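Local coordinates for catechol 2,3-dioxygenase (Rhodococcus sp., PDB 2WL9), which probably catalyses the iron-dependent extradiol ring cleavage of catechols by dioxygen, a step in the breakdown of aromatic hydrocarbons, at residues T5-L10 / G148-R153; D60-I65 / K208-L213. One frame throughout, in Å; residues are numbered along the deposited sequence.

Interaction 1. Residues T5-L10 / G148-R153; sequences TELGYL and GHIIIR. With FE (Fe (III) ion), chain K.
At the buried interface between the two halves of a type I extradiol dioxygenase, Leu7 and Leu10 of strand 6-14 meet Ile150 of strand 149-152. The short strand axes run at 83° to each other and come no closer than 9.2 Å, a spacing that side chains rather than backbone hydrogen bonds bridge. Ile150 meets both leucines, which approach it from the same side. The root of its CG1–CD1 branch, CG1, faces CD2 of Leu7 at 4.1 Å, the two side chains passing at a slant. The end of that branch, CD1, approaches Leu10 CD2 at 4.0 Å, and Ile150 CG2 adds a second contact to Leu10 at its CD1, 3.8 Å away; here the two side chains run past each other in opposite directions. With chi1 at 55°, CG1 sits between the backbone N and the carbonyl carbon, which sends CG2 toward Leu10. Leu7 CD2 also rests 3.7 Å from the carbonyl oxygen of Gly148, a van der Waals approach. Leu62, Ile65 and Trp67 of strand 61-68 flank the leucines, and Leu199 adjoins Ile150, so the apolar cluster extends into both sheets. Next to Ile150, the side chain of His149 leaves the backbone on the side away from strand 6-14, and its NE2 binds the iron at 2.3 Å. His212 and Glu263 bind the same ion. Strand 149-152 thus turns one face to the partner sheet and the other to the metal. Gly8 and Tyr9 both pair with Gly66, a classic beta bulge between Leu7 and Leu10. A strand with apolar residues on one face and a metal-binding histidine on the other fits the vicinal oxygen chelate fold, in which the metal is held within a curved sheet.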
ATOM      1  N   THR C   5     -28.092  11.126   5.664  1.00 18.54           N
ATOM      2  CA  THR C   5     -26.681  10.754   5.546  1.00 17.53           C
ATOM      3  C   THR C   5     -25.859  10.981   6.829  1.00 17.50           C
ATOM      4  O   THR C   5     -24.770  10.406   6.976  1.00 17.24           O
ATOM      5  CB  THR C   5     -26.014  11.520   4.397  1.00 17.61           C
ATOM      6  OG1 THR C   5     -26.124  12.925   4.651  1.00 16.19           O
ATOM      7  CG2 THR C   5     -26.682  11.196   3.053  1.00 17.17           C
ATOM      8  N   GLU C   6     -26.370  11.825   7.733  1.00 16.52           N
ATOM      9  CA  GLU C   6     -25.716  12.119   9.025  1.00 15.79           C
ATOM     10  C   GLU C   6     -26.592  12.974   9.937  1.00 16.18           C
ATOM     11  O   GLU C   6     -27.502  13.666   9.470  1.00 15.58           O
ATOM     12  CB  GLU C   6     -24.382  12.858   8.831  1.00 15.98           C
ATOM     13  CG  GLU C   6     -24.502  14.173   8.034  1.00 15.65           C
ATOM     14  CD  GLU C   6     -23.193  14.954   7.953  1.00 16.78           C
ATOM     15  OE1 GLU C   6     -22.753  15.509   8.978  1.00 19.27           O
ATOM     16  OE2 GLU C   6     -22.609  15.034   6.858  1.00 16.10           O
ATOM     17  N   LEU C   7     -26.292  12.927  11.235  1.00 15.80           N
ATOM     18  CA  LEU C   7     -26.838  13.884  12.179  1.00 16.42           C
ATOM     19  C   LEU C   7     -26.052  15.193  12.026  1.00 16.21           C
ATOM     20  O   LEU C   7     -24.923  15.301  12.498  1.00 16.81           O
ATOM     21  CB  LEU C   7     -26.698  13.346  13.590  1.00 16.56           C
ATOM     22  CG  LEU C   7     -27.295  14.156  14.735  1.00 16.93           C
ATOM     23  CD1 LEU C   7     -28.797  14.294  14.596  1.00 15.22           C
ATOM     24  CD2 LEU C   7     -26.937  13.492  16.062  1.00 16.45           C
ATOM     25  N   GLY C   8     -26.647  16.169  11.356  1.00 15.87           N
ATOM     26  CA  GLY C   8     -25.937  17.386  10.963  1.00 16.12           C
ATOM     27  C   GLY C   8     -25.792  18.409  12.076  1.00 16.40           C
ATOM     28  O   GLY C   8     -24.696  18.937  12.302  1.00 16.97           O
ATOM     29  N   TYR C   9     -26.899  18.704  12.753  1.00 16.19           N
ATOM     30  CA  TYR C   9     -26.906  19.708  13.818  1.00 16.56           C
ATOM     31  C   TYR C   9     -27.942  19.431  14.901  1.00 16.80           C
ATOM     32  O   TYR C   9     -28.827  18.591  14.733  1.00 17.07           O
ATOM     33  CB  TYR C   9     -27.091  21.135  13.261  1.00 16.37           C
ATOM     34  CG  TYR C   9     -28.378  21.394  12.492  1.00 16.95           C
ATOM     35  CD1 TYR C   9     -28.347  21.589  11.114  1.00 16.84           C
ATOM     36  CD2 TYR C   9     -29.617  21.469  13.143  1.00 16.45           C
ATOM     37  CE1 TYR C   9     -29.510  21.844  10.392  1.00 17.64           C
ATOM     38  CE2 TYR C   9     -30.794  21.717  12.427  1.00 16.57           C
ATOM     39  CZ  TYR C   9     -30.731  21.902  11.056  1.00 16.14           C
ATOM     40  OH  TYR C   9     -31.874  22.148  10.336  1.00 14.95           O
ATOM     41  N   LEU C  10     -27.791  20.136  16.016  1.00 16.92           N
ATOM     42  CA  LEU C  10     -28.773  20.162  17.089  1.00 17.72           C
ATOM     43  C   LEU C  10     -29.034  21.609  17.479  1.00 17.98           C
ATOM     44  O   LEU C  10     -28.107  22.412  17.575  1.00 18.60           O
ATOM     45  CB  LEU C  10     -28.260  19.415  18.322  1.00 17.79           C
ATOM     46  CG  LEU C  10     -28.063  17.907  18.287  1.00 17.88           C
ATOM     47  CD1 LEU C  10     -27.345  17.473  19.558  1.00 19.00           C
ATOM     48  CD2 LEU C  10     -29.409  17.187  18.154  1.00 19.46           C
ATOM     49  N   GLY C 148     -22.052  13.579  16.150  1.00 19.03           N
ATOM     50  CA  GLY C 148     -21.937  12.565  17.196  1.00 19.11           C
ATOM     51  C   GLY C 148     -23.215  11.749  17.217  1.00 18.93           C
ATOM     52  O   GLY C 148     -23.801  11.506  16.168  1.00 19.52           O
ATOM     53  N   HIS C 149     -23.651  11.323  18.402  1.00 19.34           N
ATOM     54  CA  HIS C 149     -24.948  10.658  18.535  1.00 19.21           C
ATOM     55  C   HIS C 149     -25.733  11.120  19.743  1.00 19.54           C
ATOM     56  O   HIS C 149     -25.173  11.721  20.656  1.00 19.94           O
ATOM     57  CB  HIS C 149     -24.813   9.132  18.530  1.00 19.29           C
ATOM     58  CG  HIS C 149     -24.243   8.552  19.786  1.00 19.20           C
ATOM     59  ND1 HIS C 149     -23.029   7.902  19.815  1.00 19.55           N
ATOM     60  CD2 HIS C 149     -24.738   8.484  21.046  1.00 20.16           C
ATOM     61  CE1 HIS C 149     -22.792   7.472  21.042  1.00 19.80           C
ATOM     62  NE2 HIS C 149     -23.813   7.815  21.809  1.00 19.71           N
ATOM     63  N   ILE C 150     -27.023  10.804  19.752  1.00 19.35           N
ATOM     64  CA  ILE C 150     -27.939  11.257  20.794  1.00 19.71           C
ATOM     65  C   ILE C 150     -28.904  10.163  21.231  1.00 19.77           C
ATOM     66  O   ILE C 150     -29.372   9.362  20.411  1.00 20.08           O
ATOM     67  CB  ILE C 150     -28.771  12.487  20.331  1.00 19.83           C
ATOM     68  CG1 ILE C 150     -29.516  12.183  19.017  1.00 18.52           C
ATOM     69  CG2 ILE C 150     -27.871  13.729  20.224  1.00 19.67           C
ATOM     70  CD1 ILE C 150     -30.393  13.316  18.494  1.00 19.46           C
ATOM     71  N   ILE C 151     -29.203  10.141  22.526  1.00 19.68           N
ATOM     72  CA  ILE C 151     -30.309   9.343  23.038  1.00 19.65           C
ATOM     73  C   ILE C 151     -31.479  10.267  23.356  1.00 19.72           C
ATOM     74  O   ILE C 151     -31.340  11.221  24.137  1.00 19.93           O
ATOM     75  CB  ILE C 151     -29.916   8.496  24.264  1.00 19.84           C
ATOM     76  CG1 ILE C 151     -29.058   7.312  23.818  1.00 20.19           C
ATOM     77  CG2 ILE C 151     -31.169   8.002  25.007  1.00 19.14           C
ATOM     78  CD1 ILE C 151     -28.807   6.257  24.892  1.00 20.78           C
ATOM     79  N   ILE C 152     -32.619   9.983  22.731  1.00 19.72           N
ATOM     80  CA  ILE C 152     -33.795  10.849  22.826  1.00 20.17           C
ATOM     81  C   ILE C 152     -35.032  10.094  23.313  1.00 20.98           C
ATOM     82  O   ILE C 152     -35.090   8.865  23.233  1.00 21.22           O
ATOM     83  CB  ILE C 152     -34.081  11.590  21.491  1.00 19.97           C
ATOM     84  CG1 ILE C 152     -34.310  10.599  20.338  1.00 19.73           C
ATOM     85  CG2 ILE C 152     -32.943  12.580  21.172  1.00 19.83           C
ATOM     86  CD1 ILE C 152     -34.774  11.253  19.041  1.00 19.48           C
ATOM     87  N   ARG C 153     -36.010  10.842  23.819  1.00 21.75           N
ATOM     88  CA  ARG C 153     -37.224  10.271  24.395  1.00 22.46           C
ATOM     89  C   ARG C 153     -38.157   9.708  23.331  1.00 22.78           C
ATOM     90  O   ARG C 153     -38.471  10.373  22.343  1.00 22.87           O
ATOM     91  CB  ARG C 153     -37.946  11.327  25.235  1.00 22.80           C
ATOM     92  CG  ARG C 153     -39.069  10.801  26.118  1.00 23.63           C
ATOM     93  CD  ARG C 153     -39.520  11.880  27.090  1.00 25.67           C
ATOM     94  NE  ARG C 153     -39.977  13.077  26.387  1.00 27.60           N
ATOM     95  CZ  ARG C 153     -40.094  14.281  26.939  1.00 29.29           C
ATOM     96  NH1 ARG C 153     -39.793  14.468  28.217  1.00 29.65           N
ATOM     97  NH2 ARG C 153     -40.515  15.304  26.206  1.00 30.18           N
TER
HETATM   98 FE    FE K1300     -23.750   6.942  23.977  1.00 36.21          FE

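Interaction 2. Residues D60-I65 / K208-L213; sequences DDLAYI and KRINHL. With FE (Fe (III) ion), chain K.
Asp61 reaches across to the backbone at Arg209, its side chain crossing that of Arg209 at about a right angle with the carboxylate and guanidinium planes 45° apart. The carboxylate grips the main chain instead of the guanidinium: Arg209 N donates to OD2 of Asp61 at 3.0 Å, nearly straight at 167° and on the syn lone pair, with a weaker, bent bond to OD1. That OD1 also accepts Leu62 N of its own strand at 2.7 Å, from the anti side, so N-H groups of both segments fix the carboxylate. Arg209 stretches fully from CG to NE, so that NH1 donates a hydrogen bond to Leu62 O at 3.0 Å; this oxygen lies at the guanidinium edge, only 6° out of its plane. Beside these polar links, Leu62 CB touches CG2 of Ile210 at 3.9 Å. Lys208 slants across Asp61 and lays its CE 3.1 Å from the carbonyl oxygen of Asp60, a buried oxygen without a hydrogen-bonding partner in the model. The Asp60 carboxylate is held by Ser258 and Ser15. Beyond the corner at Asn211, His212 NE2 binds the iron at 2.4 Å. Carboxylate-to-backbone and guanidinium-to-carbonyl bonds thus join the start of strand 61-68, flanked by strands 6-14 and 115-120 in the first half's sheet, to the lead-in of strand 210-217, which lies between strands 149-152 and 261-266 in the second's.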
ATOM      1  N   ASP C  60     -34.064  24.381  29.235  1.00 25.44           N
ATOM      2  CA  ASP C  60     -32.822  23.606  29.237  1.00 24.00           C
ATOM      3  C   ASP C  60     -33.041  22.217  28.660  1.00 23.26           C
ATOM      4  O   ASP C  60     -33.031  21.216  29.381  1.00 22.95           O
ATOM      5  CB  ASP C  60     -32.222  23.534  30.642  1.00 24.24           C
ATOM      6  CG  ASP C  60     -31.442  24.781  31.000  1.00 24.31           C
ATOM      7  OD1 ASP C  60     -30.490  25.128  30.267  1.00 21.85           O
ATOM      8  OD2 ASP C  60     -31.789  25.420  32.011  1.00 24.40           O
ATOM      9  N   ASP C  61     -33.241  22.169  27.347  1.00 21.95           N
ATOM     10  CA  ASP C  61     -33.565  20.929  26.670  1.00 21.42           C
ATOM     11  C   ASP C  61     -33.211  21.026  25.189  1.00 20.68           C
ATOM     12  O   ASP C  61     -32.698  22.046  24.708  1.00 19.71           O
ATOM     13  CB  ASP C  61     -35.064  20.617  26.841  1.00 21.90           C
ATOM     14  CG  ASP C  61     -35.368  19.126  26.858  1.00 22.93           C
ATOM     15  OD1 ASP C  61     -34.609  18.325  26.256  1.00 22.86           O
ATOM     16  OD2 ASP C  61     -36.383  18.751  27.484  1.00 24.45           O
ATOM     17  N   LEU C  62     -33.470  19.937  24.478  1.00 20.42           N
ATOM     18  CA  LEU C  62     -33.324  19.902  23.033  1.00 19.91           C
ATOM     19  C   LEU C  62     -34.439  20.730  22.393  1.00 19.64           C
ATOM     20  O   LEU C  62     -35.600  20.634  22.809  1.00 19.90           O
ATOM     21  CB  LEU C  62     -33.416  18.451  22.564  1.00 20.19           C
ATOM     22  CG  LEU C  62     -33.377  18.088  21.081  1.00 20.49           C
ATOM     23  CD1 LEU C  62     -31.987  18.248  20.507  1.00 19.27           C
ATOM     24  CD2 LEU C  62     -33.830  16.648  20.966  1.00 21.92           C
ATOM     25  N   ALA C  63     -34.075  21.539  21.397  1.00 18.81           N
ATOM     26  CA  ALA C  63     -35.030  22.344  20.621  1.00 18.31           C
ATOM     27  C   ALA C  63     -35.376  21.707  19.266  1.00 18.00           C
ATOM     28  O   ALA C  63     -36.550  21.675  18.875  1.00 17.89           O
ATOM     29  CB  ALA C  63     -34.502  23.776  20.429  1.00 18.19           C
ATOM     30  N   TYR C  64     -34.361  21.202  18.558  1.00 17.35           N
ATOM     31  CA  TYR C  64     -34.566  20.501  17.283  1.00 16.85           C
ATOM     32  C   TYR C  64     -33.382  19.632  16.854  1.00 16.50           C
ATOM     33  O   TYR C  64     -32.233  19.888  17.227  1.00 16.47           O
ATOM     34  CB  TYR C  64     -34.954  21.470  16.151  1.00 17.04           C
ATOM     35  CG  TYR C  64     -34.076  22.697  16.025  1.00 17.03           C
ATOM     36  CD1 TYR C  64     -32.873  22.663  15.311  1.00 17.39           C
ATOM     37  CD2 TYR C  64     -34.465  23.903  16.607  1.00 18.91           C
ATOM     38  CE1 TYR C  64     -32.078  23.804  15.194  1.00 17.90           C
ATOM     39  CE2 TYR C  64     -33.689  25.033  16.506  1.00 18.21           C
ATOM     40  CZ  TYR C  64     -32.500  24.989  15.801  1.00 18.59           C
ATOM     41  OH  TYR C  64     -31.756  26.137  15.723  1.00 18.30           O
ATOM     42  N   ILE C  65     -33.685  18.604  16.064  1.00 16.37           N
ATOM     43  CA  ILE C  65     -32.676  17.682  15.536  1.00 16.26           C
ATOM     44  C   ILE C  65     -32.577  17.832  14.012  1.00 15.81           C
ATOM     45  O   ILE C  65     -33.567  17.664  13.314  1.00 16.11           O
ATOM     46  CB  ILE C  65     -33.042  16.228  15.871  1.00 16.19           C
ATOM     47  CG1 ILE C  65     -33.125  16.021  17.388  1.00 15.95           C
ATOM     48  CG2 ILE C  65     -32.037  15.254  15.253  1.00 17.04           C
ATOM     49  CD1 ILE C  65     -34.029  14.853  17.799  1.00 16.10           C
ATOM     50  N   LYS C 208     -36.489  14.788  30.148  1.00 27.53           N
ATOM     51  CA  LYS C 208     -36.143  15.738  29.092  1.00 26.63           C
ATOM     52  C   LYS C 208     -36.223  15.052  27.722  1.00 25.56           C
ATOM     53  O   LYS C 208     -36.277  13.824  27.650  1.00 25.19           O
ATOM     54  CB  LYS C 208     -34.755  16.342  29.342  1.00 26.65           C
ATOM     55  CG  LYS C 208     -34.710  17.319  30.527  1.00 27.65           C
ATOM     56  CD  LYS C 208     -33.395  18.086  30.597  1.00 29.13           C
ATOM     57  CE  LYS C 208     -33.453  19.209  31.645  1.00 30.62           C
ATOM     58  NZ  LYS C 208     -33.469  18.707  33.045  1.00 32.38           N
ATOM     59  N   ARG C 209     -36.249  15.843  26.648  1.00 24.53           N
ATOM     60  CA  ARG C 209     -36.265  15.303  25.283  1.00 23.35           C
ATOM     61  C   ARG C 209     -34.999  14.519  24.964  1.00 22.48           C
ATOM     62  O   ARG C 209     -35.019  13.604  24.141  1.00 22.42           O
ATOM     63  CB  ARG C 209     -36.411  16.418  24.249  1.00 23.05           C
ATOM     64  CG  ARG C 209     -37.821  16.934  24.052  1.00 24.23           C
ATOM     65  CD  ARG C 209     -37.819  18.062  23.031  1.00 24.31           C
ATOM     66  NE  ARG C 209     -39.174  18.537  22.755  1.00 25.70           N
ATOM     67  CZ  ARG C 209     -39.473  19.767  22.352  1.00 26.02           C
ATOM     68  NH1 ARG C 209     -38.513  20.671  22.181  1.00 25.67           N
ATOM     69  NH2 ARG C 209     -40.741  20.097  22.125  1.00 26.63           N
ATOM     70  N   ILE C 210     -33.901  14.903  25.609  1.00 21.78           N
ATOM     71  CA  ILE C 210     -32.581  14.334  25.324  1.00 20.85           C
ATOM     72  C   ILE C 210     -31.933  13.804  26.607  1.00 21.02           C
ATOM     73  O   ILE C 210     -32.024  14.434  27.672  1.00 20.69           O
ATOM     74  CB  ILE C 210     -31.678  15.383  24.588  1.00 20.16           C
ATOM     75  CG1 ILE C 210     -30.331  14.791  24.148  1.00 19.53           C
ATOM     76  CG2 ILE C 210     -31.484  16.650  25.430  1.00 20.10           C
ATOM     77  CD1 ILE C 210     -29.712  15.516  22.938  1.00 16.63           C
ATOM     78  N   ASN C 211     -31.313  12.631  26.509  1.00 20.85           N
ATOM     79  CA  ASN C 211     -30.559  12.082  27.625  1.00 21.34           C
ATOM     80  C   ASN C 211     -29.089  12.464  27.527  1.00 21.04           C
ATOM     81  O   ASN C 211     -28.518  12.998  28.476  1.00 21.20           O
ATOM     82  CB  ASN C 211     -30.702  10.564  27.711  1.00 21.38           C
ATOM     83  CG  ASN C 211     -29.797   9.965  28.766  1.00 23.11           C
ATOM     84  OD1 ASN C 211     -30.027  10.125  29.969  1.00 24.15           O
ATOM     85  ND2 ASN C 211     -28.755   9.280  28.324  1.00 23.48           N
ATOM     86  N   HIS C 212     -28.481  12.182  26.381  1.00 20.52           N
ATOM     87  CA  HIS C 212     -27.095  12.572  26.164  1.00 20.51           C
ATOM     88  C   HIS C 212     -26.750  12.853  24.709  1.00 19.78           C
ATOM     89  O   HIS C 212     -27.467  12.457  23.796  1.00 19.50           O
ATOM     90  CB  HIS C 212     -26.117  11.553  26.785  1.00 20.45           C
ATOM     91  CG  HIS C 212     -25.885  10.329  25.954  1.00 20.51           C
ATOM     92  ND1 HIS C 212     -26.645   9.188  26.080  1.00 20.58           N
ATOM     93  CD2 HIS C 212     -24.952  10.057  25.013  1.00 20.17           C
ATOM     94  CE1 HIS C 212     -26.200   8.270  25.237  1.00 20.19           C
ATOM     95  NE2 HIS C 212     -25.181   8.776  24.571  1.00 20.26           N
ATOM     96  N   LEU C 213     -25.632  13.511  24.542  1.00 19.60           N
ATOM     97  CA  LEU C 213     -24.946  13.722  23.305  1.00 19.09           C
ATOM     98  C   LEU C 213     -23.530  13.207  23.466  1.00 18.85           C
ATOM     99  O   LEU C 213     -22.879  13.519  24.394  1.00 18.75           O
ATOM    100  CB  LEU C 213     -24.893  15.176  22.914  1.00 19.05           C
ATOM    101  CG  LEU C 213     -23.925  15.624  21.835  1.00 18.37           C
ATOM    102  CD1 LEU C 213     -24.243  15.025  20.533  1.00 17.24           C
ATOM    103  CD2 LEU C 213     -23.849  17.079  21.755  1.00 18.48           C
TER
HETATM  104 FE    FE K1300     -23.750   6.942  23.977  1.00 36.21          FE

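Overall arrangement
The centres of the two interactions lie about 10 Å apart, and their segments alternate along the chain: 5-10, 60-65, 148-153, 208-213. Strands 6-14 and 61-68 are antiparallel neighbours in the sheet of the first half, and strands 149-152 and 210-217 are antiparallel neighbours in that of the second. Each interaction therefore joins the same two sheets. The two interactions touch: Ile151 O and Asn211 N are 2.8 Å apart, a probable hydrogen bond, and Leu7 CD1 lies 3.4 Å from Ile65 CG2. His149 and His212 bind one iron, and the strands carrying these ligands also meet the first half, 149-152 through Ile150 and 210-217 through its start.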